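Local coordinates for SusD-like carbohydrate binding protein (Bacteroides vulgatus, PDB 3LEW), which probably binds carbohydrates at the outer membrane as a member of the SusD family of glycan-uptake proteins, at residues Q120-A123 / L124-F127; Q218-K221 / A222-Y225; F452-F455 / P456-A460. One frame throughout, in Å; residues are numbered along the deposited sequence.

Contact 1: residues Q120-A123 / L124-F127; sequences QALA and LRGF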
# COMPACT_ATOMS: atom_id res chain seq x y z
N GLN A 120 -13.48 15.87 3.68
CA GLN A 120 -13.06 14.90 2.71
C GLN A 120 -11.79 15.37 1.92
O GLN A 120 -10.89 14.57 1.62
CB GLN A 120 -14.21 14.53 1.77
CG GLN A 120 -15.29 13.65 2.44
CD GLN A 120 -16.49 13.40 1.57
OE1 GLN A 120 -16.94 14.30 0.82
NE2 GLN A 120 -17.06 12.19 1.70
N ALA A 121 -11.75 16.65 1.57
CA ALA A 121 -10.60 17.26 0.91
C ALA A 121 -9.36 17.23 1.79
O ALA A 121 -8.29 16.87 1.34
CB ALA A 121 -10.94 18.70 0.45
N LEU A 122 -9.54 17.53 3.07
CA LEU A 122 -8.42 17.45 4.04
C LEU A 122 -7.93 16.04 4.24
O LEU A 122 -6.72 15.82 4.35
CB LEU A 122 -8.85 18.06 5.39
CG LEU A 122 -8.94 19.60 5.48
CD1 LEU A 122 -9.75 20.06 6.75
CD2 LEU A 122 -7.52 20.26 5.47
N ALA A 123 -8.85 15.06 4.30
CA ALA A 123 -8.49 13.65 4.53
C ALA A 123 -7.70 13.11 3.34
O ALA A 123 -6.67 12.47 3.53
CB ALA A 123 -9.77 12.80 4.84
N LEU A 124 -8.16 13.42 2.12
CA LEU A 124 -7.43 12.99 0.91
C LEU A 124 -6.06 13.66 0.86
O LEU A 124 -5.06 13.01 0.55
CB LEU A 124 -8.23 13.28 -0.36
CG LEU A 124 -7.62 12.79 -1.72
CD1 LEU A 124 -7.26 11.32 -1.71
CD2 LEU A 124 -8.57 13.11 -2.85
N ARG A 125 -6.02 14.95 1.17
CA ARG A 125 -4.73 15.64 1.20
C ARG A 125 -3.80 15.00 2.23
O ARG A 125 -2.60 14.72 1.96
CB ARG A 125 -4.91 17.12 1.45
CG ARG A 125 -3.62 17.90 1.26
CD ARG A 125 -3.81 19.39 1.48
NE ARG A 125 -3.90 19.78 2.89
CZ ARG A 125 -4.18 21.02 3.33
NH1 ARG A 125 -4.48 21.99 2.48
NH2 ARG A 125 -4.20 21.29 4.62
N GLY A 126 -4.34 14.73 3.43
CA GLY A 126 -3.56 14.05 4.46
C GLY A 126 -3.03 12.69 4.03
O GLY A 126 -1.88 12.31 4.34
N PHE A 127 -3.87 11.93 3.33
CA PHE A 127 -3.46 10.63 2.78
C PHE A 127 -2.29 10.75 1.80
O PHE A 127 -1.38 9.89 1.82
CB PHE A 127 -4.64 9.97 2.07
CG PHE A 127 -4.31 8.66 1.37
CD1 PHE A 127 -4.12 7.49 2.10
CD2 PHE A 127 -4.23 8.58 0.02
CE1 PHE A 127 -3.83 6.27 1.47
CE2 PHE A 127 -3.93 7.37 -0.60
CZ PHE A 127 -3.76 6.23 0.13
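Arg125 grows from the helix beside Leu122, and the two side chains travel together from the helix surface. Arg125 CB lies 3.4 Å from the carbonyl O of Ala121, and with CG anti to the backbone N (chi1 -171°) the chain leaves alongside the preceding turn. CG and CD run on extended, and a turn about the CG-CD bond (chi3 78°) brings NE and the guanidinium round beside Leu122. There Leu122 CD2 sits over one face of the flat group, 3.6 Å from Arg125 NH2 and 4.0 Å from Arg125 CZ; the methyl takes a face, which leaves the in-plane N-H groups for Asp180 and Asn98. Underneath runs a regular alpha helix, part of helix 111-135 in the helical, TPR-related portion of the SusD fold; Arg125 N donates to Ala121 O at 3.0 Å and Gly126 N to Leu122 O at 2.8 Å, the i to i+4 pattern. The small Ala121 and Ala123 suit faces pressed against Val100 of helix 81-103 and Ala184 of helix 170-187. At the buried tip, NH2 forms a salt bridge with Asp180 and NH1 a hydrogen bond with Asn98, pairings that would be expected to offset the cost of burying a positive charge.

Contact 2: residues Q218-K221 / A222-Y225; sequences QWEK and AKTY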
# COMPACT_ATOMS: atom_id res chain seq x y z
N GLN A 218 3.56 7.93 16.77
CA GLN A 218 2.63 8.54 17.72
C GLN A 218 1.73 7.43 18.27
O GLN A 218 0.57 7.27 17.87
CB GLN A 218 1.79 9.60 17.00
CG GLN A 218 2.62 10.81 16.59
CD GLN A 218 3.07 11.62 17.78
OE1 GLN A 218 2.44 11.60 18.82
NE2 GLN A 218 4.18 12.32 17.63
N TRP A 219 2.32 6.60 19.14
CA TRP A 219 1.69 5.35 19.54
C TRP A 219 0.36 5.58 20.25
O TRP A 219 -0.61 4.87 19.99
CB TRP A 219 2.62 4.52 20.44
CG TRP A 219 4.04 4.42 19.95
CD1 TRP A 219 5.17 4.77 20.64
CD2 TRP A 219 4.48 3.90 18.69
NE1 TRP A 219 6.28 4.54 19.87
CE2 TRP A 219 5.89 3.99 18.67
CE3 TRP A 219 3.82 3.40 17.58
CZ2 TRP A 219 6.64 3.58 17.58
CZ3 TRP A 219 4.58 2.98 16.49
CH2 TRP A 219 5.98 3.10 16.51
N GLU A 220 0.32 6.53 21.19
CA GLU A 220 -0.90 6.84 21.94
C GLU A 220 -2.04 7.23 20.99
O GLU A 220 -3.16 6.72 21.10
CB GLU A 220 -0.65 7.95 22.94
CG GLU A 220 -1.61 8.00 24.10
CD GLU A 220 -1.34 6.86 25.09
OE1 GLU A 220 -0.30 6.88 25.85
OE2 GLU A 220 -2.17 5.94 25.08
N LYS A 221 -1.74 8.09 20.01
CA LYS A 221 -2.75 8.46 19.01
C LYS A 221 -3.19 7.27 18.15
O LYS A 221 -4.37 7.11 17.87
CB LYS A 221 -2.23 9.59 18.15
CG LYS A 221 -2.28 10.96 18.83
CD LYS A 221 -1.98 12.08 17.82
CE LYS A 221 -2.08 13.42 18.53
NZ LYS A 221 -2.04 14.56 17.61
N ALA A 222 -2.24 6.45 17.72
CA ALA A 222 -2.54 5.28 16.87
C ALA A 222 -3.46 4.33 17.61
O ALA A 222 -4.42 3.80 17.04
CB ALA A 222 -1.23 4.55 16.45
N LYS A 223 -3.16 4.12 18.88
CA LYS A 223 -4.04 3.31 19.75
C LYS A 223 -5.44 3.93 19.88
O LYS A 223 -6.46 3.23 19.78
CB LYS A 223 -3.40 3.14 21.14
CG LYS A 223 -4.38 2.68 22.25
CD LYS A 223 -3.73 2.49 23.58
CE LYS A 223 -4.75 2.20 24.70
NZ LYS A 223 -4.09 1.85 25.99
N THR A 224 -5.48 5.23 20.13
CA THR A 224 -6.76 5.94 20.35
C THR A 224 -7.67 5.85 19.14
O THR A 224 -8.85 5.48 19.24
CB THR A 224 -6.55 7.41 20.72
OG1 THR A 224 -5.90 7.47 21.99
CG2 THR A 224 -7.88 8.18 20.77
N TYR A 225 -7.11 6.14 17.97
CA TYR A 225 -7.93 6.17 16.77
C TYR A 225 -8.30 4.75 16.32
O TYR A 225 -9.42 4.52 15.86
CB TYR A 225 -7.25 6.97 15.68
CG TYR A 225 -7.03 8.44 16.02
CD1 TYR A 225 -8.09 9.24 16.42
CD2 TYR A 225 -5.78 9.02 15.92
CE1 TYR A 225 -7.89 10.59 16.74
CE2 TYR A 225 -5.57 10.36 16.23
CZ TYR A 225 -6.61 11.14 16.64
OH TYR A 225 -6.46 12.49 16.98
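Tyr225 brings its ring close to the carbonyl O of Lys221, one turn earlier in the helix. CG lies beside the backbone N (chi1 -63°), which carries Tyr225 CD2 to 3.1 Å from Lys221 O; the oxygen meets the ring obliquely. CE2 of Tyr225 also touches Lys221 CB, at 3.9 Å, a carbon-to-carbon contact. Lys221 then runs on, and its extended methylene chain spans the distance to Glu182, with which NZ forms a salt bridge.

Glu220 and Lys223, by contrast, flank each other. OE2 of Glu220 comes within 4.1 Å of Lys223 CD, but stays 4.6 Å from Lys223 NZ: the opposite charges would be expected to attract weakly, yet their charged atoms are not in contact, and Lys223 NZ has its salt bridge with Asp362. Thr224 uses its side chain on the helix itself. Thr224 OG1 donates to Glu220 O at 3.0 Å from above the carbonyl plane, while Thr224 N donates to the same oxygen from the opposite face, so one carbonyl is gripped twice by one residue. Gln218 occupies the N-cap position, and its O accepts from Ala222 N in the first turn.

Helix 219-232 packs on helix 202-215, where Tyr225 touches Leu209 and Lys221 touches Cys213. Tyr225 OH joins Lys221 NZ in reaching Glu182, which belongs to helix 170-187. Trp219 stacks on His359 of helix 346-359, and Asp362, the partner of Lys223, lies just beyond the end of that helix.

Contact 3: residues F452-F455 / P456-A460; sequences FFNF and PDKSA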
# COMPACT_ATOMS: atom_id res chain seq x y z
N PHE A 452 16.75 -12.17 -7.10
CA PHE A 452 17.61 -10.98 -6.86
C PHE A 452 17.98 -10.97 -5.41
O PHE A 452 17.12 -10.74 -4.55
CB PHE A 452 16.87 -9.73 -7.30
CG PHE A 452 16.43 -9.80 -8.74
CD1 PHE A 452 17.36 -9.81 -9.75
CD2 PHE A 452 15.07 -9.84 -9.07
CE1 PHE A 452 16.95 -9.90 -11.08
CE2 PHE A 452 14.66 -9.89 -10.37
CZ PHE A 452 15.59 -9.93 -11.38
N PHE A 453 19.23 -11.30 -5.13
CA PHE A 453 19.67 -11.55 -3.75
C PHE A 453 20.52 -10.43 -3.08
O PHE A 453 20.99 -10.57 -1.95
CB PHE A 453 20.53 -12.84 -3.76
CG PHE A 453 19.77 -14.03 -4.23
CD1 PHE A 453 18.79 -14.58 -3.44
CD2 PHE A 453 19.98 -14.53 -5.50
CE1 PHE A 453 18.04 -15.68 -3.89
CE2 PHE A 453 19.23 -15.64 -5.94
CZ PHE A 453 18.27 -16.19 -5.12
N ASN A 454 20.74 -9.37 -3.83
CA ASN A 454 21.51 -8.21 -3.36
C ASN A 454 21.08 -7.01 -4.16
O ASN A 454 20.25 -7.12 -5.06
CB ASN A 454 23.00 -8.47 -3.53
CG ASN A 454 23.31 -9.03 -4.89
OD1 ASN A 454 23.49 -10.25 -5.04
ND2 ASN A 454 23.31 -8.18 -5.90
N PHE A 455 21.60 -5.83 -3.78
CA PHE A 455 21.27 -4.61 -4.46
C PHE A 455 22.01 -4.52 -5.79
O PHE A 455 22.95 -5.29 -6.00
CB PHE A 455 21.61 -3.40 -3.57
CG PHE A 455 20.73 -3.25 -2.41
CD1 PHE A 455 19.33 -3.17 -2.57
CD2 PHE A 455 21.25 -3.12 -1.13
CE1 PHE A 455 18.49 -2.97 -1.46
CE2 PHE A 455 20.42 -2.91 -0.02
CZ PHE A 455 19.01 -2.84 -0.20
N PRO A 456 21.59 -3.62 -6.70
CA PRO A 456 22.20 -3.60 -8.03
C PRO A 456 23.72 -3.39 -8.05
O PRO A 456 24.38 -3.87 -8.96
CB PRO A 456 21.51 -2.41 -8.70
CG PRO A 456 20.21 -2.39 -8.13
CD PRO A 456 20.38 -2.78 -6.68
N ASP A 457 24.27 -2.70 -7.06
CA ASP A 457 25.72 -2.48 -7.02
C ASP A 457 26.47 -3.57 -6.21
O ASP A 457 27.63 -3.38 -5.76
CB ASP A 457 26.00 -1.11 -6.45
CG ASP A 457 25.78 -1.03 -4.97
OD1 ASP A 457 25.03 -1.88 -4.42
OD2 ASP A 457 26.35 -0.10 -4.35
N LYS A 458 25.78 -4.70 -6.02
CA LYS A 458 26.26 -5.89 -5.30
C LYS A 458 26.41 -5.66 -3.80
O LYS A 458 26.96 -6.50 -3.10
CB LYS A 458 27.57 -6.42 -5.90
CG LYS A 458 27.51 -6.64 -7.40
CD LYS A 458 26.39 -7.58 -7.81
CE LYS A 458 26.85 -8.53 -8.94
NZ LYS A 458 27.70 -7.83 -9.98
N SER A 459 25.94 -4.53 -3.30
CA SER A 459 25.83 -4.38 -1.86
C SER A 459 24.86 -5.40 -1.30
O SER A 459 23.80 -5.65 -1.88
CB SER A 459 25.39 -2.96 -1.51
OG SER A 459 26.43 -2.08 -1.91
N ALA A 460 25.23 -5.97 -0.15
CA ALA A 460 24.33 -6.81 0.62
C ALA A 460 23.12 -5.99 1.06
O ALA A 460 23.21 -4.80 1.35
CB ALA A 460 25.04 -7.38 1.85
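Phe455 and Lys458 close a tight reversal: Lys458 N donates to Phe455 O at 2.9 Å across a type I turn with Pro456 and Asp457 at its corners. The N of the same residue, Phe455, donates to Ser459 O, also at 2.9 Å and nearly straight (165°). This pair of bonds, with Lys458 at positive phi (69°), matches a type I turn followed by a G1-type beta bulge, a place more often filled by glycine. Proline suits the first corner because its ring already fixes the phi that the turn needs; Pro456 CD packs at the edge of the Phe455 ring, 3.4 Å from Phe455 CB.

The next shell steadies these atoms. Asn454 CG sits between the backbone N and the carbonyl carbon (chi1 47°), which brings ND2 to Phe455 O. The acceptor lies in the amide plane of Asn454; ND2 and Lys458 N come to Phe455 O from opposite faces of its plane, so this carbonyl is held from two sides. Asn454 also lies alongside Lys458, Asn454 ND2 being 3.7 Å from Lys458 CD. At the second corner, Asp457 OD1 takes two bonds from the same face: Ser459 N at 3.0 Å, which makes an Asx turn, and Ser459 OG at 2.9 Å. An acidic residue suits this corner, since one carboxylate oxygen ties the outgoing chain back.

The reversal lies in the long loop between strand 440-448 and helix 474-479. Phe455, its buried residue, stacks on Tyr467 and meets Phe461 and Phe73 edge-to-face, while Phe452 rests on Arg68 and Asn71 of helix 68-71.

Contact 1 is wholly buried, whereas contacts 2 and 3 lie at the surface. Contacts 1 and 2 both sit within alpha helices, and helix 170-187 touches the two of them, supplying an acidic partner to each: Asp180 for Arg125, and Glu182 for Lys221 and Tyr225. Their centres are about 19 Å apart. In the core the buried charge is paired with an acid, while small residues allow close helix packing; at the surface, extended lysines bridge to acids on neighbouring parts of the chain. Contact 3 has no regular secondary structure and lies about 37 Å from either, centre to centre, on the opposite side of the chain's centre from contact 1. There, bonds of the turn and its polar side chains replace the helical ladder.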